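Local atomic coordinates of mandelate racemase/muconate lactonizing enzyme family protein (Bradyrhizobium sp. ORS 278, PDB entry 3TOY), a protein that belongs to the mandelate racemase/muconate lactonizing enzyme family, whose members pair an alpha+beta capping domain with a modified TIM barrel. Residues Q66-H71 and W135-Q140; Y160-V165 and F339-D344; F184-S189 and D213-L218. One frame throughout, in Å; residues are numbered along the deposited sequence.

In the fold
Interaction 1 lies in the N-terminal domain, where a helix packs on the outermost strand, within this chain, of an antiparallel sheet. Interactions 2 and 3 lie in the barrel. Strand 157-162 is shared ground there: it pairs with strand 340-342 in interaction 2 and borders strand 186-190 of interaction 3. The centres of interactions 2 and 3 are about 9 Å apart. K188 hydrogen-bonds to Y160 and forms a salt bridge with E341. The K188 side chain comes about 4 Å from a bound calcium ion. F339 of interaction 2 and D213, I214 and A215 of interaction 3 line one P4C pocket. Interaction 1 is remote, its centre about 28 Å from that of interaction 2.

Interaction 1: Q66-H71 and W135-Q140; sequences QGVTGH and WDALGQ
D136 and Q140 sit one turn apart on the helix and take hold of the backbone at T69-H71. D136 OD2 accepts two bonds from opposite faces of its carboxylate. H71 N reaches D136 OD2 from above the plane at 2.7 Å, with a fairly straight N-H angle of 160°. Q140 NE2 reaches D136 OD2 on the syn side, also at 2.7 Å, and OD2 lies close to the plane of the Q140 amide. D136 OD1 is engaged by L368 N. Q140 NE2 also donates to T69 O at 2.8 Å, from above the carbonyl plane. The Q140 chain is extended beyond CG, which carries its amide to the strand. Helix 122-142 thus packs on strand 69-75, the outermost strand, within this chain, of the antiparallel sheet in the N-terminal capping domain. H71 and Q140 cross at about a right angle, yet ring and amide planes are only 15° apart, with H71 CD2 3.7 Å from Q140 NE2. The polar end of H71 turns to D61 through ND1. A water bridges T69 N and Q140 OE1. Beside the polar group, V68 CG1 rests on Q140 CB at 3.7 Å. G70 CA lies 3.7 Å from A137 CB.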
loop_
_atom_site.group_PDB
_atom_site.type_symbol
_atom_site.label_atom_id
_atom_site.label_comp_id
_atom_site.label_asym_id
_atom_site.label_seq_id
_atom_site.Cartn_x
_atom_site.Cartn_y
_atom_site.Cartn_z
ATOM N N GLN A 66 -20.864 -43.921 27.796
ATOM C CA GLN A 66 -21.954 -44.443 26.970
ATOM C C GLN A 66 -21.526 -45.604 26.078
ATOM O O GLN A 66 -22.069 -45.807 24.990
ATOM C CB GLN A 66 -22.657 -43.330 26.176
ATOM C CG GLN A 66 -23.391 -42.334 27.060
ATOM C CD GLN A 66 -24.242 -41.346 26.277
ATOM O OE1 GLN A 66 -24.318 -41.410 25.055
ATOM N NE2 GLN A 66 -24.896 -40.430 26.990
ATOM N N GLY A 67 -20.543 -46.362 26.549
ATOM C CA GLY A 67 -20.155 -47.612 25.903
ATOM C C GLY A 67 -19.320 -47.415 24.656
ATOM O O GLY A 67 -19.140 -48.351 23.874
ATOM N N VAL A 68 -18.811 -46.195 24.469
ATOM C CA VAL A 68 -17.957 -45.895 23.318
ATOM C C VAL A 68 -16.627 -45.303 23.746
ATOM O O VAL A 68 -16.570 -44.487 24.670
ATOM C CB VAL A 68 -18.625 -44.901 22.341
ATOM C CG1 VAL A 68 -17.551 -44.201 21.504
ATOM C CG2 VAL A 68 -19.633 -45.620 21.451
ATOM N N THR A 69 -15.572 -45.712 23.053
ATOM C CA THR A 69 -14.257 -45.119 23.216
ATOM C C THR A 69 -13.802 -44.473 21.901
ATOM O O THR A 69 -13.660 -45.154 20.879
ATOM C CB THR A 69 -13.231 -46.153 23.711
ATOM O OG1 THR A 69 -13.630 -46.609 25.011
ATOM C CG2 THR A 69 -11.836 -45.544 23.818
ATOM N N GLY A 70 -13.595 -43.153 21.942
ATOM C CA GLY A 70 -13.104 -42.414 20.768
ATOM C C GLY A 70 -11.634 -42.698 20.539
ATOM O O GLY A 70 -10.859 -42.825 21.488
ATOM N N HIS A 71 -11.237 -42.789 19.275
ATOM C CA HIS A 71 -9.868 -43.066 18.935
ATOM C C HIS A 71 -9.339 -41.992 17.973
ATOM O O HIS A 71 -10.095 -41.452 17.172
ATOM C CB HIS A 71 -9.752 -44.400 18.196
ATOM C CG HIS A 71 -10.390 -45.558 18.905
ATOM N ND1 HIS A 71 -9.827 -46.153 20.015
ATOM C CD2 HIS A 71 -11.528 -46.244 18.645
ATOM C CE1 HIS A 71 -10.596 -47.151 20.413
ATOM N NE2 HIS A 71 -11.633 -47.228 19.598
ATOM N N TRP A 135 -14.511 -36.223 18.261
ATOM C CA TRP A 135 -15.432 -36.309 17.143
ATOM C C TRP A 135 -15.639 -37.772 16.752
ATOM O O TRP A 135 -16.733 -38.178 16.337
ATOM C CB TRP A 135 -14.889 -35.508 15.938
ATOM C CG TRP A 135 -15.202 -34.030 16.019
ATOM C CD1 TRP A 135 -14.359 -33.024 16.410
ATOM C CD2 TRP A 135 -16.448 -33.400 15.685
ATOM N NE1 TRP A 135 -15.013 -31.806 16.343
ATOM C CE2 TRP A 135 -16.291 -32.013 15.895
ATOM C CE3 TRP A 135 -17.685 -33.874 15.234
ATOM C CZ2 TRP A 135 -17.327 -31.105 15.688
ATOM C CZ3 TRP A 135 -18.713 -32.969 15.044
ATOM C CH2 TRP A 135 -18.525 -31.600 15.251
ATOM N N ASP A 136 -14.572 -38.550 16.838
ATOM C CA ASP A 136 -14.663 -39.966 16.505
ATOM C C ASP A 136 -15.714 -40.614 17.403
ATOM O O ASP A 136 -16.539 -41.404 16.947
ATOM C CB ASP A 136 -13.326 -40.664 16.736
ATOM C CG ASP A 136 -13.443 -42.167 16.574
ATOM O OD1 ASP A 136 -13.666 -42.619 15.442
ATOM O OD2 ASP A 136 -13.342 -42.889 17.587
ATOM N N ALA A 137 -15.675 -40.260 18.683
ATOM C CA ALA A 137 -16.611 -40.803 19.655
ATOM C C ALA A 137 -18.031 -40.381 19.329
ATOM O O ALA A 137 -18.947 -41.198 19.377
ATOM C CB ALA A 137 -16.225 -40.405 21.075
ATOM N N LEU A 138 -18.225 -39.111 18.981
ATOM C CA LEU A 138 -19.554 -38.642 18.609
ATOM C C LEU A 138 -20.085 -39.448 17.423
ATOM O O LEU A 138 -21.269 -39.806 17.369
ATOM C CB LEU A 138 -19.534 -37.147 18.270
ATOM C CG LEU A 138 -19.469 -36.134 19.412
ATOM C CD1 LEU A 138 -19.427 -34.715 18.817
ATOM C CD2 LEU A 138 -20.629 -36.277 20.396
ATOM N N GLY A 139 -19.212 -39.727 16.464
ATOM C CA GLY A 139 -19.611 -40.493 15.293
ATOM C C GLY A 139 -19.991 -41.923 15.684
ATOM O O GLY A 139 -21.006 -42.450 15.237
ATOM N N GLN A 140 -19.165 -42.550 16.508
ATOM C CA GLN A 140 -19.456 -43.910 16.974
ATOM C C GLN A 140 -20.784 -43.924 17.705
ATOM O O GLN A 140 -21.604 -44.808 17.481
ATOM C CB GLN A 140 -18.364 -44.426 17.899
ATOM C CG GLN A 140 -17.069 -44.839 17.205
ATOM C CD GLN A 140 -16.115 -45.547 18.152
ATOM O OE1 GLN A 140 -16.412 -46.628 18.661
ATOM N NE2 GLN A 140 -14.969 -44.940 18.395
HETATM O O HOH W 1 -15.914 -47.679 21.042
#

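Interaction 2: Y160-V165 and F339-D344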
loop_
_atom_site.group_PDB
_atom_site.type_symbol
_atom_site.label_atom_id
_atom_site.label_comp_id
_atom_site.label_asym_id
_atom_site.label_seq_id
_atom_site.Cartn_x
_atom_site.Cartn_y
_atom_site.Cartn_z
ATOM N N TYR A 160 -3.027 -38.268 -3.863
ATOM C CA TYR A 160 -1.726 -38.479 -4.464
ATOM C C TYR A 160 -0.872 -39.321 -3.554
ATOM O O TYR A 160 -1.047 -39.333 -2.333
ATOM C CB TYR A 160 -0.999 -37.170 -4.791
ATOM C CG TYR A 160 -0.621 -36.340 -3.586
ATOM C CD1 TYR A 160 0.611 -36.514 -2.951
ATOM C CD2 TYR A 160 -1.482 -35.356 -3.100
ATOM C CE1 TYR A 160 0.968 -35.756 -1.851
ATOM C CE2 TYR A 160 -1.144 -34.600 -1.986
ATOM C CZ TYR A 160 0.088 -34.795 -1.385
ATOM O OH TYR A 160 0.433 -34.017 -0.317
ATOM N N ASP A 161 0.078 -40.016 -4.174
ATOM C CA ASP A 161 0.939 -40.938 -3.459
ATOM C C ASP A 161 2.238 -40.234 -3.061
ATOM O O ASP A 161 2.969 -39.715 -3.905
ATOM C CB ASP A 161 1.228 -42.154 -4.360
ATOM C CG ASP A 161 1.490 -43.428 -3.567
ATOM O OD1 ASP A 161 1.344 -43.422 -2.321
ATOM O OD2 ASP A 161 1.839 -44.447 -4.206
ATOM N N SER A 162 2.520 -40.233 -1.770
ATOM C CA SER A 162 3.534 -39.376 -1.226
ATOM C C SER A 162 4.802 -40.158 -0.911
ATOM O O SER A 162 4.806 -41.017 -0.028
ATOM C CB SER A 162 2.957 -38.674 0.015
ATOM O OG SER A 162 3.809 -37.653 0.486
ATOM N N TYR A 163 5.877 -39.837 -1.623
ATOM C CA TYR A 163 7.149 -40.525 -1.480
ATOM C C TYR A 163 8.267 -39.644 -0.930
ATOM O O TYR A 163 8.142 -38.416 -0.859
ATOM C CB TYR A 163 7.572 -41.080 -2.833
ATOM C CG TYR A 163 6.673 -42.194 -3.333
ATOM C CD1 TYR A 163 6.911 -43.520 -2.974
ATOM C CD2 TYR A 163 5.614 -41.930 -4.182
ATOM C CE1 TYR A 163 6.094 -44.549 -3.439
ATOM C CE2 TYR A 163 4.788 -42.951 -4.649
ATOM C CZ TYR A 163 5.039 -44.256 -4.276
ATOM O OH TYR A 163 4.226 -45.271 -4.741
ATOM N N GLY A 164 9.366 -40.279 -0.533
ATOM C CA GLY A 164 10.585 -39.554 -0.220
ATOM C C GLY A 164 11.275 -39.283 -1.538
ATOM O O GLY A 164 10.625 -39.220 -2.577
ATOM N N VAL A 165 12.587 -39.097 -1.510
ATOM C CA VAL A 165 13.331 -38.930 -2.753
ATOM C C VAL A 165 13.113 -40.163 -3.630
ATOM O O VAL A 165 13.236 -41.295 -3.161
ATOM C CB VAL A 165 14.838 -38.760 -2.478
ATOM C CG1 VAL A 165 15.633 -38.728 -3.788
ATOM C CG2 VAL A 165 15.088 -37.507 -1.628
ATOM N N PHE A 339 -6.511 -31.930 -2.769
ATOM C CA PHE A 339 -6.003 -33.330 -2.718
ATOM C C PHE A 339 -5.966 -33.907 -1.302
ATOM O O PHE A 339 -5.761 -33.184 -0.333
ATOM C CB PHE A 339 -4.569 -33.394 -3.232
ATOM C CG PHE A 339 -4.449 -33.557 -4.701
ATOM C CD1 PHE A 339 -4.053 -32.485 -5.492
ATOM C CD2 PHE A 339 -4.681 -34.798 -5.306
ATOM C CE1 PHE A 339 -3.920 -32.631 -6.862
ATOM C CE2 PHE A 339 -4.535 -34.950 -6.683
ATOM C CZ PHE A 339 -4.150 -33.869 -7.459
ATOM N N LEU A 340 -6.127 -35.231 -1.208
ATOM C CA LEU A 340 -5.828 -35.969 0.016
ATOM C C LEU A 340 -4.447 -36.623 -0.158
ATOM O O LEU A 340 -4.188 -37.292 -1.175
ATOM C CB LEU A 340 -6.946 -37.006 0.299
ATOM C CG LEU A 340 -6.794 -37.854 1.582
ATOM C CD1 LEU A 340 -8.167 -38.279 2.098
ATOM C CD2 LEU A 340 -5.896 -39.078 1.373
ATOM N N GLU A 341 -3.540 -36.381 0.794
ATOM C CA GLU A 341 -2.195 -36.963 0.759
ATOM C C GLU A 341 -2.194 -38.393 1.294
ATOM O O GLU A 341 -2.547 -38.625 2.454
ATOM C CB GLU A 341 -1.217 -36.178 1.642
ATOM C CG GLU A 341 0.233 -36.708 1.543
ATOM C CD GLU A 341 1.232 -35.890 2.344
ATOM O OE1 GLU A 341 0.823 -35.177 3.299
ATOM O OE2 GLU A 341 2.427 -35.974 2.016
ATOM N N VAL A 342 -1.751 -39.337 0.476
ATOM C CA VAL A 342 -1.673 -40.717 0.961
ATOM C C VAL A 342 -0.255 -41.052 1.345
ATOM O O VAL A 342 0.611 -41.217 0.483
ATOM C CB VAL A 342 -2.164 -41.731 -0.079
ATOM C CG1 VAL A 342 -1.929 -43.169 0.430
ATOM C CG2 VAL A 342 -3.635 -41.505 -0.389
ATOM N N LEU A 343 -0.022 -41.096 2.652
ATOM C CA LEU A 343 1.205 -41.625 3.243
ATOM C C LEU A 343 0.727 -42.445 4.439
ATOM O O LEU A 343 0.206 -41.897 5.405
ATOM C CB LEU A 343 2.132 -40.491 3.682
ATOM C CG LEU A 343 3.518 -40.796 4.261
ATOM C CD1 LEU A 343 4.163 -41.998 3.608
ATOM C CD2 LEU A 343 4.412 -39.564 4.134
ATOM N N ASP A 344 0.890 -43.763 4.365
ATOM C CA ASP A 344 0.211 -44.657 5.297
ATOM C C ASP A 344 1.120 -45.119 6.438
ATOM O O ASP A 344 1.778 -46.158 6.332
ATOM C CB ASP A 344 -0.333 -45.865 4.520
ATOM C CG ASP A 344 -1.275 -46.731 5.344
ATOM O OD1 ASP A 344 -1.646 -46.347 6.470
ATOM O OD2 ASP A 344 -1.662 -47.804 4.841
#
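E341 OE2 is gripped by S162 OG, which donates at 2.7 Å to its anti lone pair, and by a salt bridge from K188 NZ. E341 OE1 accepts from I322 N, so both carboxylate oxygens are tied. The E341 chain is extended, with CG anti to the backbone N (chi1 -176°). That lays E341 CG over the hydroxyl end of the Y160 ring face, 3.3 Å from Y160 OH. The hydroxyl itself bonds to K188 NZ. Further back over the same face, E341 CA lies 4.0 Å from the centroid of the Y160 ring, in a CH-pi contact. F339 meets Y160 at the rim. F339 CB lies in the ring plane, 3.7 Å from Y160 CD2. The two rings form an offset edge-to-face pair with planes at 81°, the edge of Y160 toward the face of F339. F339 also lines the P4C pocket. The backbones pair in parallel: V342 N donates to Y160 O at 2.9 Å, flanked by bonds from Y160 N to L340 O and from S162 N to V342 O. This pairing joins the first barrel strand, 157-162, to the last, 340-342, and closes the modified TIM barrel of the enolase superfamily.

Interaction 3: F184-S189 and D213-L218. With P4C (O-acetaldehydyl-hexaethylene glycol), chain R.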
loop_
_atom_site.group_PDB
_atom_site.type_symbol
_atom_site.label_atom_id
_atom_site.label_comp_id
_atom_site.label_asym_id
_atom_site.label_seq_id
_atom_site.Cartn_x
_atom_site.Cartn_y
_atom_site.Cartn_z
ATOM N N PHE A 184 -3.528 -44.205 -8.975
ATOM C CA PHE A 184 -3.008 -42.846 -8.673
ATOM C C PHE A 184 -2.738 -42.058 -9.948
ATOM O O PHE A 184 -2.147 -42.584 -10.887
ATOM C CB PHE A 184 -1.709 -42.926 -7.867
ATOM C CG PHE A 184 -1.918 -43.116 -6.389
ATOM C CD1 PHE A 184 -2.457 -42.097 -5.613
ATOM C CD2 PHE A 184 -1.562 -44.304 -5.768
ATOM C CE1 PHE A 184 -2.653 -42.258 -4.249
ATOM C CE2 PHE A 184 -1.751 -44.480 -4.398
ATOM C CZ PHE A 184 -2.297 -43.455 -3.635
ATOM N N ARG A 185 -3.162 -40.797 -9.973
ATOM C CA ARG A 185 -2.906 -39.924 -11.107
ATOM C C ARG A 185 -2.048 -38.730 -10.674
ATOM O O ARG A 185 -1.954 -37.743 -11.382
ATOM C CB ARG A 185 -4.231 -39.426 -11.706
ATOM C CG ARG A 185 -5.084 -40.506 -12.390
ATOM C CD ARG A 185 -4.487 -40.971 -13.726
ATOM N NE ARG A 185 -3.589 -42.114 -13.557
ATOM C CZ ARG A 185 -3.938 -43.385 -13.756
ATOM N NH1 ARG A 185 -5.168 -43.692 -14.156
ATOM N NH2 ARG A 185 -3.052 -44.355 -13.558
ATOM N N ALA A 186 -1.434 -38.839 -9.500
ATOM C CA ALA A 186 -0.600 -37.779 -8.947
ATOM C C ALA A 186 0.401 -38.395 -7.974
ATOM O O ALA A 186 0.029 -39.256 -7.172
ATOM C CB ALA A 186 -1.484 -36.737 -8.243
ATOM N N ILE A 187 1.663 -37.959 -8.066
ATOM C CA ILE A 187 2.789 -38.460 -7.274
ATOM C C ILE A 187 3.577 -37.281 -6.689
ATOM O O ILE A 187 3.873 -36.333 -7.411
ATOM C CB ILE A 187 3.790 -39.227 -8.171
ATOM C CG1 ILE A 187 3.104 -40.426 -8.844
ATOM C CG2 ILE A 187 4.959 -39.723 -7.362
ATOM C CD1 ILE A 187 2.654 -41.468 -7.842
ATOM N N LYS A 188 3.940 -37.352 -5.410
ATOM C CA LYS A 188 4.817 -36.337 -4.813
ATOM C C LYS A 188 6.152 -36.947 -4.436
ATOM O O LYS A 188 6.209 -38.060 -3.903
ATOM C CB LYS A 188 4.187 -35.691 -3.581
ATOM C CG LYS A 188 5.054 -34.548 -2.969
ATOM C CD LYS A 188 4.229 -33.731 -1.988
ATOM C CE LYS A 188 4.099 -34.417 -0.640
ATOM N NZ LYS A 188 3.295 -33.608 0.316
ATOM N N SER A 189 7.231 -36.229 -4.727
ATOM C CA SER A 189 8.546 -36.634 -4.268
ATOM C C SER A 189 9.263 -35.477 -3.546
ATOM O O SER A 189 8.690 -34.389 -3.404
ATOM C CB SER A 189 9.373 -37.139 -5.439
ATOM O OG SER A 189 10.540 -37.795 -4.960
ATOM N N ASP A 213 0.607 -37.123 -18.287
ATOM C CA ASP A 213 -0.730 -37.174 -17.687
ATOM C C ASP A 213 -0.773 -37.569 -16.210
ATOM O O ASP A 213 -1.840 -37.863 -15.668
ATOM C CB ASP A 213 -1.627 -38.102 -18.500
ATOM C CG ASP A 213 -1.730 -37.672 -19.947
ATOM O OD1 ASP A 213 -1.594 -36.455 -20.219
ATOM O OD2 ASP A 213 -1.938 -38.550 -20.808
ATOM N N ILE A 214 0.385 -37.601 -15.566
ATOM C CA ILE A 214 0.430 -37.838 -14.134
ATOM C C ILE A 214 0.875 -36.528 -13.475
ATOM O O ILE A 214 1.847 -35.916 -13.916
ATOM C CB ILE A 214 1.410 -38.979 -13.769
ATOM C CG1 ILE A 214 0.971 -40.299 -14.414
ATOM C CG2 ILE A 214 1.478 -39.160 -12.257
ATOM C CD1 ILE A 214 -0.437 -40.770 -13.974
ATOM N N ALA A 215 0.149 -36.077 -12.453
ATOM C CA ALA A 215 0.565 -34.872 -11.736
ATOM C C ALA A 215 1.800 -35.200 -10.880
ATOM O O ALA A 215 1.887 -36.277 -10.293
ATOM C CB ALA A 215 -0.555 -34.318 -10.882
ATOM N N LEU A 216 2.766 -34.276 -10.846
ATOM C CA LEU A 216 3.968 -34.430 -10.028
ATOM C C LEU A 216 4.066 -33.222 -9.094
ATOM O O LEU A 216 3.972 -32.084 -9.551
ATOM C CB LEU A 216 5.215 -34.422 -10.902
ATOM C CG LEU A 216 5.569 -35.648 -11.722
ATOM C CD1 LEU A 216 6.857 -35.347 -12.483
ATOM C CD2 LEU A 216 5.748 -36.837 -10.798
ATOM N N MET A 217 4.253 -33.478 -7.808
ATOM C CA MET A 217 4.493 -32.424 -6.835
ATOM C C MET A 217 5.894 -32.572 -6.297
ATOM O O MET A 217 6.425 -33.696 -6.236
ATOM C CB MET A 217 3.493 -32.522 -5.679
ATOM C CG MET A 217 2.061 -32.137 -6.038
ATOM S SD MET A 217 1.168 -33.482 -6.837
ATOM C CE MET A 217 -0.450 -33.384 -6.028
ATOM N N LEU A 218 6.502 -31.456 -5.891
ATOM C CA LEU A 218 7.865 -31.496 -5.330
ATOM C C LEU A 218 7.914 -30.841 -3.956
ATOM O O LEU A 218 7.521 -29.691 -3.815
ATOM C CB LEU A 218 8.868 -30.852 -6.301
ATOM C CG LEU A 218 10.340 -30.771 -5.854
ATOM C CD1 LEU A 218 10.907 -32.178 -5.601
ATOM C CD2 LEU A 218 11.207 -30.033 -6.911
HETATM O O1 P4C R . -7.049 -25.025 -8.568
HETATM C C2 P4C R . -7.267 -26.232 -7.824
HETATM C C3 P4C R . -8.422 -27.039 -8.412
HETATM O O4 P4C R . -8.836 -27.969 -7.406
HETATM C C5 P4C R . -9.889 -28.849 -7.816
HETATM C C6 P4C R . -9.658 -30.261 -7.263
HETATM O O7 P4C R . -8.724 -30.940 -8.103
HETATM C C8 P4C R . -8.255 -32.221 -7.643
HETATM C C9 P4C R . -8.266 -33.194 -8.833
HETATM O O10 P4C R . -7.016 -33.309 -9.513
HETATM C C11 P4C R . -7.150 -33.680 -10.900
HETATM C C12 P4C R . -7.392 -32.465 -11.794
HETATM O O13 P4C R . -6.426 -32.372 -12.850
HETATM C C14 P4C R . -6.294 -31.055 -13.407
HETATM C C15 P4C R . -5.158 -30.251 -12.767
HETATM O O16 P4C R . -4.041 -30.050 -13.650
HETATM C C17 P4C R . -2.810 -29.762 -12.968
HETATM C C18 P4C R . -1.581 -30.017 -13.848
HETATM O O19 P4C R . -1.181 -31.395 -13.790
HETATM C C20 P4C R . -0.498 -31.844 -14.964
HETATM C C21 P4C R . -0.502 -33.372 -15.043
HETATM O O22 P4C R . -1.794 -33.868 -15.410
#
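R185 lays a polar nitrogen against a methyl group: R185 NE is 3.5 Å from I214 CD1. The contact buries NE, although the residue as a whole is exposed, and the model gives it no clear hydrogen-bond partner. The chain is bent at chi2 (-72°) and chi3 (91°), which brings NE, rather than the terminal nitrogens, next to the isoleucine methyl. The other branch of I214 ends in CG2, and I214 CG2 packs 4.0 Å from I187 CG1. I187 CB in turn meets L216 CD2, so the three residues form one apolar patch. On the face that carries A186, A215, K188 and M217, A186 CB and A215 CB touch at 3.7 Å, and M217 CE reaches in beside A186 CB. M217 and K188 cross at about a right angle, with K188 CG 3.7 Å from M217 CB. The bend at chi3 of K188 then leads NZ away to E245, E341 and Y160. Four backbone bonds hold the parallel pair: A215 N to R185 O, I187 N to A215 O (2.8 Å), M217 N to I187 O and S189 N to M217 O. P4C C21 lies 3.6 Å from I214 O. The two strands and helix 196-210 make a beta-alpha-beta unit of the barrel. L216 and L218 lean on that helix, while R185 and I214 touch helix 168-181. A186 and M217 both meet Y160 of neighbouring strand 157-162.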